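Local coordinates for protein restriction endonuclease THAI (Thermoplasma acidophilum, PDB 3NDH) that probably cuts double-stranded DNA at a specific sequence as a PD-(D/E)XK-type restriction endonuclease, intercalating into the duplex without flipping bases out, at residues D31-R36 against S67-Y72; A110-I115 against E187-I192; T121-F126 against R180-S185. All coordinates share one frame; numbering follows the deposited sequence.

Contact 1: residues D31-R36 against S67-Y72; sequences DKVQRR and SSLLIY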
loop_
_atom_site.group_PDB
_atom_site.type_symbol
_atom_site.label_atom_id
_atom_site.label_comp_id
_atom_site.label_asym_id
_atom_site.label_seq_id
_atom_site.Cartn_x
_atom_site.Cartn_y
_atom_site.Cartn_z
ATOM N N ASP A 31 20.378 10.404 18.733
ATOM C CA ASP A 31 19.804 11.740 18.902
ATOM C C ASP A 31 18.896 12.119 17.728
ATOM O O ASP A 31 17.836 12.723 17.923
ATOM C CB ASP A 31 20.906 12.795 19.077
ATOM C CG ASP A 31 21.641 12.684 20.413
ATOM O OD1 ASP A 31 21.126 12.058 21.361
ATOM O OD2 ASP A 31 22.746 13.250 20.520
ATOM N N LYS A 32 19.298 11.759 16.511
ATOM C CA LYS A 32 18.481 12.065 15.352
ATOM C C LYS A 32 17.181 11.259 15.340
ATOM O O LYS A 32 16.120 11.790 15.003
ATOM C CB LYS A 32 19.255 11.825 14.066
ATOM C CG LYS A 32 20.388 12.805 13.892
ATOM C CD LYS A 32 20.292 13.579 12.640
ATOM C CE LYS A 32 21.527 14.415 12.441
ATOM N NZ LYS A 32 21.368 15.298 11.247
ATOM N N VAL A 33 17.257 9.976 15.685
ATOM C CA VAL A 33 16.074 9.129 15.732
ATOM C C VAL A 33 15.111 9.634 16.803
ATOM O O VAL A 33 13.917 9.797 16.556
ATOM C CB VAL A 33 16.461 7.654 15.968
ATOM C CG1 VAL A 33 15.266 6.800 16.369
ATOM C CG2 VAL A 33 17.132 7.088 14.714
ATOM N N GLN A 34 15.637 9.914 17.993
ATOM C CA GLN A 34 14.795 10.368 19.088
ATOM C C GLN A 34 14.137 11.699 18.772
ATOM O O GLN A 34 12.970 11.924 19.121
ATOM C CB GLN A 34 15.619 10.451 20.389
ATOM C CG GLN A 34 15.944 9.077 20.897
ATOM C CD GLN A 34 16.648 9.041 22.218
ATOM O OE1 GLN A 34 17.382 9.959 22.571
ATOM N NE2 GLN A 34 16.417 7.972 22.962
ATOM N N ARG A 35 14.880 12.599 18.141
ATOM C CA ARG A 35 14.349 13.918 17.832
ATOM C C ARG A 35 13.459 13.960 16.586
ATOM O O ARG A 35 12.498 14.729 16.554
ATOM C CB ARG A 35 15.491 14.923 17.684
ATOM C CG ARG A 35 16.229 15.209 18.969
ATOM C CD ARG A 35 17.181 16.392 18.816
ATOM N NE ARG A 35 18.245 16.124 17.844
ATOM C CZ ARG A 35 18.296 16.594 16.595
ATOM N NH1 ARG A 35 17.342 17.392 16.123
ATOM N NH2 ARG A 35 19.322 16.267 15.813
ATOM N N ARG A 36 13.776 13.160 15.569
ATOM C CA ARG A 36 13.135 13.312 14.251
ATOM C C ARG A 36 12.349 12.136 13.693
ATOM O O ARG A 36 11.589 12.337 12.746
ATOM C CB ARG A 36 14.182 13.737 13.204
ATOM C CG ARG A 36 14.952 14.998 13.528
ATOM C CD ARG A 36 14.071 16.190 13.689
ATOM N NE ARG A 36 14.821 17.435 13.639
ATOM C CZ ARG A 36 14.292 18.633 13.847
ATOM N NH1 ARG A 36 13.021 18.770 14.192
ATOM N NH2 ARG A 36 15.059 19.723 13.738
ATOM N N SER A 67 15.282 2.548 5.643
ATOM C CA SER A 67 16.395 2.262 4.727
ATOM C C SER A 67 17.286 3.488 4.501
ATOM O O SER A 67 18.496 3.375 4.356
ATOM C CB SER A 67 15.878 1.765 3.389
ATOM O OG SER A 67 15.174 0.530 3.545
ATOM N N SER A 68 16.659 4.656 4.461
ATOM C CA SER A 68 17.373 5.910 4.284
ATOM C C SER A 68 18.252 6.264 5.477
ATOM O O SER A 68 19.313 6.894 5.312
ATOM C CB SER A 68 16.405 7.038 3.975
ATOM O OG SER A 68 15.744 6.787 2.743
ATOM N N LEU A 69 17.849 5.851 6.678
ATOM C CA LEU A 69 18.732 5.986 7.844
ATOM C C LEU A 69 19.994 5.166 7.654
ATOM O O LEU A 69 21.070 5.611 7.982
ATOM C CB LEU A 69 17.989 5.563 9.121
ATOM C CG LEU A 69 18.767 5.696 10.420
ATOM C CD1 LEU A 69 19.015 7.144 10.759
ATOM C CD2 LEU A 69 17.989 4.967 11.517
ATOM N N LEU A 70 19.851 3.956 7.130
ATOM C CA LEU A 70 21.015 3.122 6.855
ATOM C C LEU A 70 21.905 3.769 5.805
ATOM O O LEU A 70 23.114 3.792 5.960
ATOM C CB LEU A 70 20.611 1.740 6.371
ATOM C CG LEU A 70 19.662 0.953 7.265
ATOM C CD1 LEU A 70 19.363 -0.413 6.671
ATOM C CD2 LEU A 70 20.199 0.822 8.682
ATOM N N ILE A 71 21.311 4.303 4.745
ATOM C CA ILE A 71 22.111 5.008 3.715
ATOM C C ILE A 71 22.842 6.206 4.317
ATOM O O ILE A 71 24.041 6.410 4.067
ATOM C CB ILE A 71 21.245 5.488 2.539
ATOM C CG1 ILE A 71 20.655 4.294 1.754
ATOM C CG2 ILE A 71 22.061 6.382 1.613
ATOM C CD1 ILE A 71 19.470 4.624 0.842
ATOM N N TYR A 72 22.140 6.962 5.157
ATOM C CA TYR A 72 22.734 8.107 5.845
ATOM C C TYR A 72 24.005 7.718 6.602
ATOM O O TYR A 72 25.028 8.366 6.433
ATOM C CB TYR A 72 21.663 8.734 6.767
ATOM C CG TYR A 72 22.196 9.805 7.720
ATOM C CD1 TYR A 72 22.749 10.978 7.241
ATOM C CD2 TYR A 72 22.115 9.634 9.089
ATOM C CE1 TYR A 72 23.231 11.949 8.116
ATOM C CE2 TYR A 72 22.586 10.587 9.959
ATOM C CZ TYR A 72 23.136 11.738 9.471
ATOM O OH TYR A 72 23.619 12.687 10.371
#

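Contact 2: residues A110-I115 against E187-I192; sequences AGVKLI and EALKEI. With nucleotides of chain C.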
loop_
_atom_site.group_PDB
_atom_site.type_symbol
_atom_site.label_atom_id
_atom_site.label_comp_id
_atom_site.label_asym_id
_atom_site.label_seq_id
_atom_site.Cartn_x
_atom_site.Cartn_y
_atom_site.Cartn_z
ATOM N N ALA A 110 1.277 -5.774 18.538
ATOM C CA ALA A 110 0.382 -6.919 18.509
ATOM C C ALA A 110 0.031 -7.233 17.072
ATOM O O ALA A 110 -0.032 -6.320 16.258
ATOM C CB ALA A 110 -0.865 -6.621 19.296
ATOM N N GLY A 111 -0.216 -8.513 16.793
ATOM C CA GLY A 111 -0.677 -8.989 15.473
ATOM C C GLY A 111 0.234 -8.758 14.262
ATOM O O GLY A 111 -0.271 -8.671 13.146
ATOM N N VAL A 112 1.554 -8.698 14.472
ATOM C CA VAL A 112 2.549 -8.363 13.418
ATOM C C VAL A 112 2.671 -9.531 12.433
ATOM O O VAL A 112 2.770 -10.671 12.862
ATOM C CB VAL A 112 3.917 -8.047 14.086
ATOM C CG1 VAL A 112 5.069 -8.001 13.096
ATOM C CG2 VAL A 112 3.836 -6.739 14.905
ATOM N N LYS A 113 2.657 -9.262 11.126
ATOM C CA LYS A 113 2.632 -10.347 10.127
ATOM C C LYS A 113 4.016 -10.848 9.743
ATOM O O LYS A 113 4.957 -10.070 9.573
ATOM C CB LYS A 113 1.877 -9.938 8.847
ATOM C CG LYS A 113 0.378 -10.205 8.874
ATOM C CD LYS A 113 -0.335 -9.306 9.854
ATOM C CE LYS A 113 -1.841 -9.579 9.923
ATOM N NZ LYS A 113 -2.489 -8.723 10.986
ATOM N N LEU A 114 4.092 -12.165 9.549
ATOM C CA LEU A 114 5.262 -12.832 8.992
ATOM C C LEU A 114 5.157 -13.057 7.480
ATOM O O LEU A 114 6.164 -13.070 6.785
ATOM C CB LEU A 114 5.492 -14.169 9.698
ATOM C CG LEU A 114 5.794 -14.057 11.198
ATOM C CD1 LEU A 114 5.826 -15.462 11.808
ATOM C CD2 LEU A 114 7.097 -13.340 11.462
ATOM N N ILE A 115 3.933 -13.215 6.975
ATOM C CA ILE A 115 3.655 -13.321 5.540
ATOM C C ILE A 115 2.188 -12.868 5.341
ATOM O O ILE A 115 1.369 -13.049 6.235
ATOM C CB ILE A 115 3.904 -14.764 5.009
ATOM C CG1 ILE A 115 3.805 -14.800 3.480
ATOM C CG2 ILE A 115 2.948 -15.773 5.642
ATOM C CD1 ILE A 115 4.357 -16.064 2.844
ATOM N N GLU A 187 3.124 -13.493 22.375
ATOM C CA GLU A 187 4.117 -13.977 23.325
ATOM C C GLU A 187 5.517 -14.104 22.704
ATOM O O GLU A 187 6.512 -13.740 23.333
ATOM C CB GLU A 187 3.674 -15.321 23.913
ATOM C CG GLU A 187 4.583 -15.840 25.008
ATOM C CD GLU A 187 4.740 -14.861 26.154
ATOM O OE1 GLU A 187 3.759 -14.159 26.471
ATOM O OE2 GLU A 187 5.838 -14.795 26.751
ATOM N N ALA A 188 5.598 -14.620 21.481
ATOM C CA ALA A 188 6.881 -14.691 20.768
ATOM C C ALA A 188 7.457 -13.295 20.510
ATOM O O ALA A 188 8.651 -13.071 20.708
ATOM C CB ALA A 188 6.721 -15.432 19.447
ATOM N N LEU A 189 6.591 -12.368 20.109
ATOM C CA LEU A 189 7.014 -10.997 19.837
ATOM C C LEU A 189 7.569 -10.331 21.091
ATOM O O LEU A 189 8.624 -9.704 21.053
ATOM C CB LEU A 189 5.850 -10.198 19.281
ATOM C CG LEU A 189 6.166 -8.763 18.860
ATOM C CD1 LEU A 189 7.302 -8.747 17.842
ATOM C CD2 LEU A 189 4.927 -8.096 18.318
ATOM N N LYS A 190 6.870 -10.474 22.208
ATOM C CA LYS A 190 7.324 -9.854 23.445
ATOM C C LYS A 190 8.669 -10.461 23.877
ATOM O O LYS A 190 9.551 -9.746 24.359
ATOM C CB LYS A 190 6.212 -9.957 24.507
ATOM C CG LYS A 190 6.637 -9.967 25.957
ATOM C CD LYS A 190 5.578 -10.672 26.803
ATOM C CE LYS A 190 6.162 -11.176 28.098
ATOM N NZ LYS A 190 7.235 -12.180 27.846
ATOM N N GLU A 191 8.837 -11.763 23.665
ATOM C CA GLU A 191 10.088 -12.429 23.997
ATOM C C GLU A 191 11.256 -11.973 23.106
ATOM O O GLU A 191 12.337 -11.700 23.615
ATOM C CB GLU A 191 9.902 -13.948 23.968
ATOM C CG GLU A 191 9.071 -14.444 25.159
ATOM C CD GLU A 191 8.824 -15.934 25.158
ATOM O OE1 GLU A 191 9.532 -16.667 24.453
ATOM O OE2 GLU A 191 7.935 -16.391 25.910
ATOM N N ILE A 192 11.054 -11.853 21.796
ATOM C CA ILE A 192 12.154 -11.369 20.947
ATOM C C ILE A 192 12.492 -9.886 21.186
ATOM O O ILE A 192 13.642 -9.477 21.070
ATOM C CB ILE A 192 11.951 -11.675 19.441
ATOM C CG1 ILE A 192 10.776 -10.905 18.826
ATOM C CG2 ILE A 192 11.786 -13.197 19.238
ATOM C CD1 ILE A 192 10.682 -11.091 17.331
ATOM P P DG C 8 4.754 -2.910 7.803
ATOM O OP1 DG C 8 5.892 -2.222 8.461
ATOM O OP2 DG C 8 4.635 -4.389 7.891
ATOM O "O5'" DG C 8 3.404 -2.267 8.362
ATOM C "C5'" DG C 8 2.190 -3.024 8.455
ATOM C "C4'" DG C 8 1.058 -2.126 8.905
ATOM O "O4'" DG C 8 -0.225 -2.728 8.608
ATOM C "C3'" DG C 8 1.019 -1.773 10.393
ATOM O "O3'" DG C 8 0.549 -0.417 10.492
ATOM C "C2'" DG C 8 0.006 -2.773 10.932
ATOM C "C1'" DG C 8 -1.003 -2.790 9.799
ATOM N N9 DG C 8 -1.849 -3.972 9.716
ATOM C C8 DG C 8 -1.499 -5.277 9.979
ATOM N N7 DG C 8 -2.479 -6.116 9.786
ATOM C C5 DG C 8 -3.541 -5.318 9.379
ATOM C C6 DG C 8 -4.875 -5.663 9.019
ATOM O O6 DG C 8 -5.410 -6.780 9.010
ATOM N N1 DG C 8 -5.610 -4.539 8.650
ATOM C C2 DG C 8 -5.128 -3.251 8.635
ATOM N N2 DG C 8 -5.985 -2.299 8.238
ATOM N N3 DG C 8 -3.899 -2.919 8.983
ATOM C C4 DG C 8 -3.166 -3.995 9.335
ATOM P P DG C 6 4.635 -11.553 1.313
ATOM O OP1 DG C 6 5.620 -11.862 2.367
ATOM O OP2 DG C 6 3.196 -11.834 1.540
ATOM O "O5'" DG C 6 4.818 -10.026 0.894
ATOM C "C5'" DG C 6 6.102 -9.535 0.499
ATOM C "C4'" DG C 6 6.015 -8.069 0.135
ATOM O "O4'" DG C 6 5.021 -7.892 -0.889
ATOM C "C3'" DG C 6 5.562 -7.151 1.263
ATOM O "O3'" DG C 6 6.692 -6.713 1.991
ATOM C "C2'" DG C 6 4.940 -5.992 0.513
ATOM C "C1'" DG C 6 4.254 -6.718 -0.629
ATOM N N9 DG C 6 2.884 -7.142 -0.383
ATOM C C8 DG C 6 2.450 -8.411 -0.094
ATOM N N7 DG C 6 1.152 -8.508 -0.057
ATOM C C5 DG C 6 0.703 -7.220 -0.315
ATOM C C6 DG C 6 -0.608 -6.719 -0.443
ATOM O O6 DG C 6 -1.673 -7.338 -0.401
ATOM N N1 DG C 6 -0.610 -5.345 -0.671
ATOM C C2 DG C 6 0.513 -4.561 -0.785
ATOM N N2 DG C 6 0.309 -3.248 -0.981
ATOM N N3 DG C 6 1.745 -5.030 -0.706
ATOM C C4 DG C 6 1.763 -6.359 -0.471
#

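Contact 3: residues T121-F126 against R180-S185; sequences TKARQF and RGVEIS. With nucleotides of chain D; nucleotides of chain C.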
loop_
_atom_site.group_PDB
_atom_site.type_symbol
_atom_site.label_atom_id
_atom_site.label_comp_id
_atom_site.label_asym_id
_atom_site.label_seq_id
_atom_site.Cartn_x
_atom_site.Cartn_y
_atom_site.Cartn_z
ATOM N N THR A 121 -4.714 -23.175 3.252
ATOM C CA THR A 121 -3.748 -24.198 2.865
ATOM C C THR A 121 -2.339 -23.619 2.806
ATOM O O THR A 121 -1.404 -24.172 3.377
ATOM C CB THR A 121 -4.135 -24.820 1.500
ATOM O OG1 THR A 121 -5.452 -25.374 1.584
ATOM C CG2 THR A 121 -3.168 -25.915 1.086
ATOM N N LYS A 122 -2.184 -22.495 2.112
ATOM C CA LYS A 122 -0.870 -21.846 2.012
ATOM C C LYS A 122 -0.353 -21.353 3.381
ATOM O O LYS A 122 0.840 -21.447 3.664
ATOM C CB LYS A 122 -0.920 -20.693 1.017
ATOM C CG LYS A 122 -1.167 -21.080 -0.445
ATOM C CD LYS A 122 -0.011 -21.818 -1.079
ATOM C CE LYS A 122 1.204 -20.946 -1.289
ATOM N NZ LYS A 122 2.198 -21.637 -2.170
ATOM N N ALA A 123 -1.248 -20.848 4.229
ATOM C CA ALA A 123 -0.867 -20.443 5.588
ATOM C C ALA A 123 -0.324 -21.610 6.414
ATOM O O ALA A 123 0.669 -21.463 7.116
ATOM C CB ALA A 123 -2.036 -19.785 6.298
ATOM N N ARG A 124 -0.970 -22.763 6.330
ATOM C CA ARG A 124 -0.498 -23.940 7.058
ATOM C C ARG A 124 0.830 -24.443 6.488
ATOM O O ARG A 124 1.692 -24.905 7.228
ATOM C CB ARG A 124 -1.563 -25.037 7.059
ATOM C CG ARG A 124 -1.187 -26.259 7.879
ATOM C CD ARG A 124 -2.394 -26.846 8.597
ATOM N NE ARG A 124 -2.707 -26.114 9.832
ATOM C CZ ARG A 124 -2.491 -26.558 11.073
ATOM N NH1 ARG A 124 -2.828 -25.800 12.109
ATOM N NH2 ARG A 124 -1.948 -27.752 11.299
ATOM N N GLN A 125 1.010 -24.318 5.180
ATOM C CA GLN A 125 2.294 -24.636 4.549
ATOM C C GLN A 125 3.413 -23.758 5.101
ATOM O O GLN A 125 4.517 -24.233 5.360
ATOM C CB GLN A 125 2.195 -24.453 3.035
ATOM C CG GLN A 125 3.417 -24.906 2.261
ATOM C CD GLN A 125 3.232 -24.779 0.765
ATOM O OE1 GLN A 125 2.122 -24.925 0.248
ATOM N NE2 GLN A 125 4.323 -24.520 0.055
ATOM N N PHE A 126 3.132 -22.470 5.262
ATOM C CA PHE A 126 4.082 -21.549 5.882
ATOM C C PHE A 126 4.427 -21.977 7.310
ATOM O O PHE A 126 5.606 -22.069 7.668
ATOM C CB PHE A 126 3.513 -20.127 5.868
ATOM C CG PHE A 126 4.431 -19.090 6.453
ATOM C CD1 PHE A 126 5.350 -18.414 5.647
ATOM C CD2 PHE A 126 4.351 -18.748 7.791
ATOM C CE1 PHE A 126 6.187 -17.462 6.186
ATOM C CE2 PHE A 126 5.205 -17.800 8.325
ATOM C CZ PHE A 126 6.099 -17.153 7.515
ATOM N N ARG A 180 -5.467 -10.439 7.465
ATOM C CA ARG A 180 -4.530 -10.067 6.396
ATOM C C ARG A 180 -3.235 -10.895 6.358
ATOM O O ARG A 180 -2.436 -10.699 5.451
ATOM C CB ARG A 180 -4.240 -8.543 6.409
ATOM C CG ARG A 180 -5.371 -7.725 5.837
ATOM C CD ARG A 180 -5.544 -7.986 4.347
ATOM N NE ARG A 180 -6.584 -7.163 3.779
ATOM C CZ ARG A 180 -7.889 -7.438 3.847
ATOM N NH1 ARG A 180 -8.320 -8.537 4.466
ATOM N NH2 ARG A 180 -8.765 -6.608 3.312
ATOM N N GLY A 181 -3.067 -11.874 7.240
ATOM C CA GLY A 181 -1.911 -12.753 7.094
ATOM C C GLY A 181 -1.638 -13.665 8.258
ATOM O O GLY A 181 -2.437 -13.786 9.167
ATOM N N VAL A 182 -0.469 -14.297 8.198
ATOM C CA VAL A 182 0.073 -15.155 9.251
ATOM C C VAL A 182 0.898 -14.261 10.172
ATOM O O VAL A 182 1.708 -13.483 9.694
ATOM C CB VAL A 182 0.974 -16.244 8.665
ATOM C CG1 VAL A 182 1.536 -17.110 9.780
ATOM C CG2 VAL A 182 0.209 -17.093 7.640
ATOM N N GLU A 183 0.686 -14.367 11.475
ATOM C CA GLU A 183 1.292 -13.467 12.439
ATOM C C GLU A 183 2.329 -14.166 13.298
ATOM O O GLU A 183 2.293 -15.382 13.470
ATOM C CB GLU A 183 0.197 -12.893 13.322
ATOM C CG GLU A 183 -0.785 -12.031 12.565
ATOM C CD GLU A 183 -2.035 -11.685 13.345
ATOM O OE1 GLU A 183 -2.131 -12.013 14.548
ATOM O OE2 GLU A 183 -2.949 -11.090 12.742
ATOM N N ILE A 184 3.244 -13.381 13.864
ATOM C CA ILE A 184 4.022 -13.835 15.018
ATOM C C ILE A 184 3.106 -13.758 16.237
ATOM O O ILE A 184 2.299 -12.847 16.355
ATOM C CB ILE A 184 5.332 -13.005 15.212
ATOM C CG1 ILE A 184 6.166 -13.600 16.346
ATOM C CG2 ILE A 184 5.054 -11.532 15.422
ATOM C CD1 ILE A 184 7.571 -12.985 16.514
ATOM N N SER A 185 3.172 -14.753 17.116
ATOM C CA SER A 185 2.335 -14.709 18.309
ATOM C C SER A 185 2.761 -13.556 19.202
ATOM O O SER A 185 3.914 -13.133 19.205
ATOM C CB SER A 185 2.385 -16.036 19.065
ATOM O OG SER A 185 3.657 -16.201 19.656
ATOM P P DG D 6 -12.366 -3.691 1.046
ATOM O OP1 DG D 6 -13.443 -3.487 0.064
ATOM O OP2 DG D 6 -11.704 -5.008 1.134
ATOM O "O5'" DG D 6 -11.236 -2.590 0.841
ATOM C "C5'" DG D 6 -11.492 -1.220 1.145
ATOM C "C4'" DG D 6 -10.205 -0.428 1.106
ATOM O "O4'" DG D 6 -9.294 -0.933 2.100
ATOM C "C3'" DG D 6 -9.433 -0.532 -0.206
ATOM O "O3'" DG D 6 -9.903 0.466 -1.111
ATOM C "C2'" DG D 6 -8.008 -0.241 0.223
ATOM C "C1'" DG D 6 -7.950 -0.829 1.631
ATOM N N9 DG D 6 -7.335 -2.147 1.764
ATOM C C8 DG D 6 -7.994 -3.338 1.917
ATOM N N7 DG D 6 -7.188 -4.343 2.113
ATOM C C5 DG D 6 -5.923 -3.782 2.072
ATOM C C6 DG D 6 -4.658 -4.378 2.255
ATOM O O6 DG D 6 -4.399 -5.549 2.543
ATOM N N1 DG D 6 -3.626 -3.458 2.105
ATOM C C2 DG D 6 -3.791 -2.127 1.829
ATOM N N2 DG D 6 -2.661 -1.415 1.711
ATOM N N3 DG D 6 -4.975 -1.546 1.685
ATOM C C4 DG D 6 -5.990 -2.429 1.821
ATOM P P DC D 5 -15.524 -6.330 5.925
ATOM O OP1 DC D 5 -16.767 -6.031 5.188
ATOM O OP2 DC D 5 -15.024 -7.720 5.969
ATOM O "O5'" DC D 5 -14.352 -5.407 5.359
ATOM C "C5'" DC D 5 -14.576 -4.024 5.106
ATOM C "C4'" DC D 5 -13.263 -3.317 4.857
ATOM O "O4'" DC D 5 -12.397 -3.422 6.002
ATOM C "C3'" DC D 5 -12.439 -3.857 3.697
ATOM O "O3'" DC D 5 -12.982 -3.301 2.485
ATOM C "C2'" DC D 5 -11.047 -3.349 4.040
ATOM C "C1'" DC D 5 -11.043 -3.305 5.582
ATOM N N1 DC D 5 -10.283 -4.361 6.268
ATOM C C2 DC D 5 -9.057 -4.042 6.861
ATOM O O2 DC D 5 -8.626 -2.884 6.766
ATOM N N3 DC D 5 -8.373 -5.001 7.523
ATOM C C4 DC D 5 -8.867 -6.242 7.598
ATOM N N4 DC D 5 -8.159 -7.161 8.268
ATOM C C5 DC D 5 -10.106 -6.598 6.992
ATOM C C6 DC D 5 -10.774 -5.637 6.340
ATOM P P DG C 8 4.754 -2.910 7.803
ATOM O OP1 DG C 8 5.892 -2.222 8.461
ATOM O OP2 DG C 8 4.635 -4.389 7.891
ATOM O "O5'" DG C 8 3.404 -2.267 8.362
ATOM C "C5'" DG C 8 2.190 -3.024 8.455
ATOM C "C4'" DG C 8 1.058 -2.126 8.905
ATOM O "O4'" DG C 8 -0.225 -2.728 8.608
ATOM C "C3'" DG C 8 1.019 -1.773 10.393
ATOM O "O3'" DG C 8 0.549 -0.417 10.492
ATOM C "C2'" DG C 8 0.006 -2.773 10.932
ATOM C "C1'" DG C 8 -1.003 -2.790 9.799
ATOM N N9 DG C 8 -1.849 -3.972 9.716
ATOM C C8 DG C 8 -1.499 -5.277 9.979
ATOM N N7 DG C 8 -2.479 -6.116 9.786
ATOM C C5 DG C 8 -3.541 -5.318 9.379
ATOM C C6 DG C 8 -4.875 -5.663 9.019
ATOM O O6 DG C 8 -5.410 -6.780 9.010
ATOM N N1 DG C 8 -5.610 -4.539 8.650
ATOM C C2 DG C 8 -5.128 -3.251 8.635
ATOM N N2 DG C 8 -5.985 -2.299 8.238
ATOM N N3 DG C 8 -3.899 -2.919 8.983
ATOM C C4 DG C 8 -3.166 -3.995 9.335
#

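Contact 1: residues D31-R36 against S67-Y72
K32 and V33, consecutive on one helix, each meet one residue of a second helix: K32 touches Y72, and V33 touches L69. The helices themselves stay well apart, with the CA atoms of V33 and L69 8.9 Å from each other, so side chains alone bridge the gap. On the 67-72 side both bridging groups are thrown forward in the same way. L69 holds CG anti to the backbone N (chi1 -178°), and Y72 does likewise, three residues on, which sets the isobutyl group and the phenol side by side facing residues 31-36. The L69 branch ending in CD2 meets CG2 of V33 at 3.9 Å, an ordinary methyl-to-methyl van der Waals contact in which the two side chains cross at about a right angle. Y72 reaches further, and its phenol oxygen rather than its ring does the touching: OH lies 3.4 Å from CE of K32. The lysine chain is bent at chi2 (-122°) and then runs extended past the oxygen, crossing the tyrosine roughly perpendicularly. Its methylene groups thus pack against the phenol end, while the ammonium carries on to the second subunit, where NZ forms a salt bridge with the terminal carboxylate of G225 and a hydrogen bond with the carbonyl of W222. The contact joins helix 27-46 to helix 58-74. V33 also packs on I201 and I203 of strand 199-204; Y72 also rests on L28 and I29 of helix 27-46, and L69 is covered further by W222 of the second subunit.

Contact 2: residues A110-I115 against E187-I192
V112 and L189 make the apolar part of this contact, CG2 of the valine meeting CD2 of the leucine at 3.8 Å with the two side chains crossing at about a right angle. L189, with CG anti to its backbone N (chi1 -176°), extends from helix 186-194 toward the loop; the same CD2 comes within 4.3 Å of the backbone N of A110, and P109 packs on the leucine too. Polar bonds act on the loop's other side. K113 bends at chi2 (69°), which carries NZ to within 3.1 Å of O of G111, which it meets in the carbonyl plane. From there the ammonium donates to N7 of DG8 of chain C, 2.9 Å away, and it also forms a salt bridge with E183, so three partners fix its position. I115 approaches the backbone of the same DNA strand, its CG1 3.6 Å from OP2 of DG6 of chain C. Backbone bonds complete the frame: L114 and I115 both pair with V182, a classic beta bulge. Lysine donation to guanine N7 is a familiar form of major-groove recognition, and here a loop backed by a helix presents it.

Contact 3: residues T121-F126 against R180-S185
V182 packs against helix 120-129 with both of its methyl groups. CG2 meets CB of A123 at 3.8 Å, and CG1 meets CD2 of F126 at the same distance, the latter two side chains crossing obliquely. F126 reaches the valine because its CG stands anti to the backbone N (chi1 -178°), aiming the ring from the helix toward the strand. A second shell fixes these groups: the F126 ring stacks with W130, A123 rests on P173, and V182 packs on I170 of strand 170-171. Two residues upstream of the valine, beyond G181, the chain delivers R180 to the DNA. Its side chain, bent at chi2 (-67°), passes DG8 of chain C, where CG lies 3.3 Å from O6, before the guanidinium presents its edge to DG6 of chain D. NE donates to O6 at 3.0 Å, and NH2 donates to N7 at 3.0 Å with a fairly straight N-H...N angle of 160°; a weak bond from NE to N7 adds to the pair. DC5 of chain D lies over one face of the group, offset toward its rim, with C5 3.7 Å from NH1. That third nitrogen is held by N178, while W116 of the second subunit packs on the arginine. A leucine here would probably leave O6 and N7 of that guanine without their donors and N178 without its mate, weakening discrimination of the base. Outside the bases, K122 pairs with a DNA phosphate. Paired donation from an arginine to guanine O6 and N7 is the classic major-groove reading of a G in a specific protein-DNA complex, here offered from just ahead of a strand packed on a helix.

How the contacts relate
Along the chain contact 1 closes before the others open, and contact 3 is nested within the loop that contact 2 closes. Contacts 2 and 3 have centres 12 Å apart and touch directly: the 110-115 loop bonds along strand 182-184, which leads straight into helix 186-194. The two are consistent with a single DNA-reading unit, in which K113 and R180 address guanines of the two DNA strands. Contact 1 lies on the opposite side of the chain's centre, its centre about 24 Å from that of contact 2 and 32 Å from that of contact 3. There helices 27-46 and 58-74 receive the second subunit far from the bases, whereas at contact 3 that subunit packs beside the base-reading arginine.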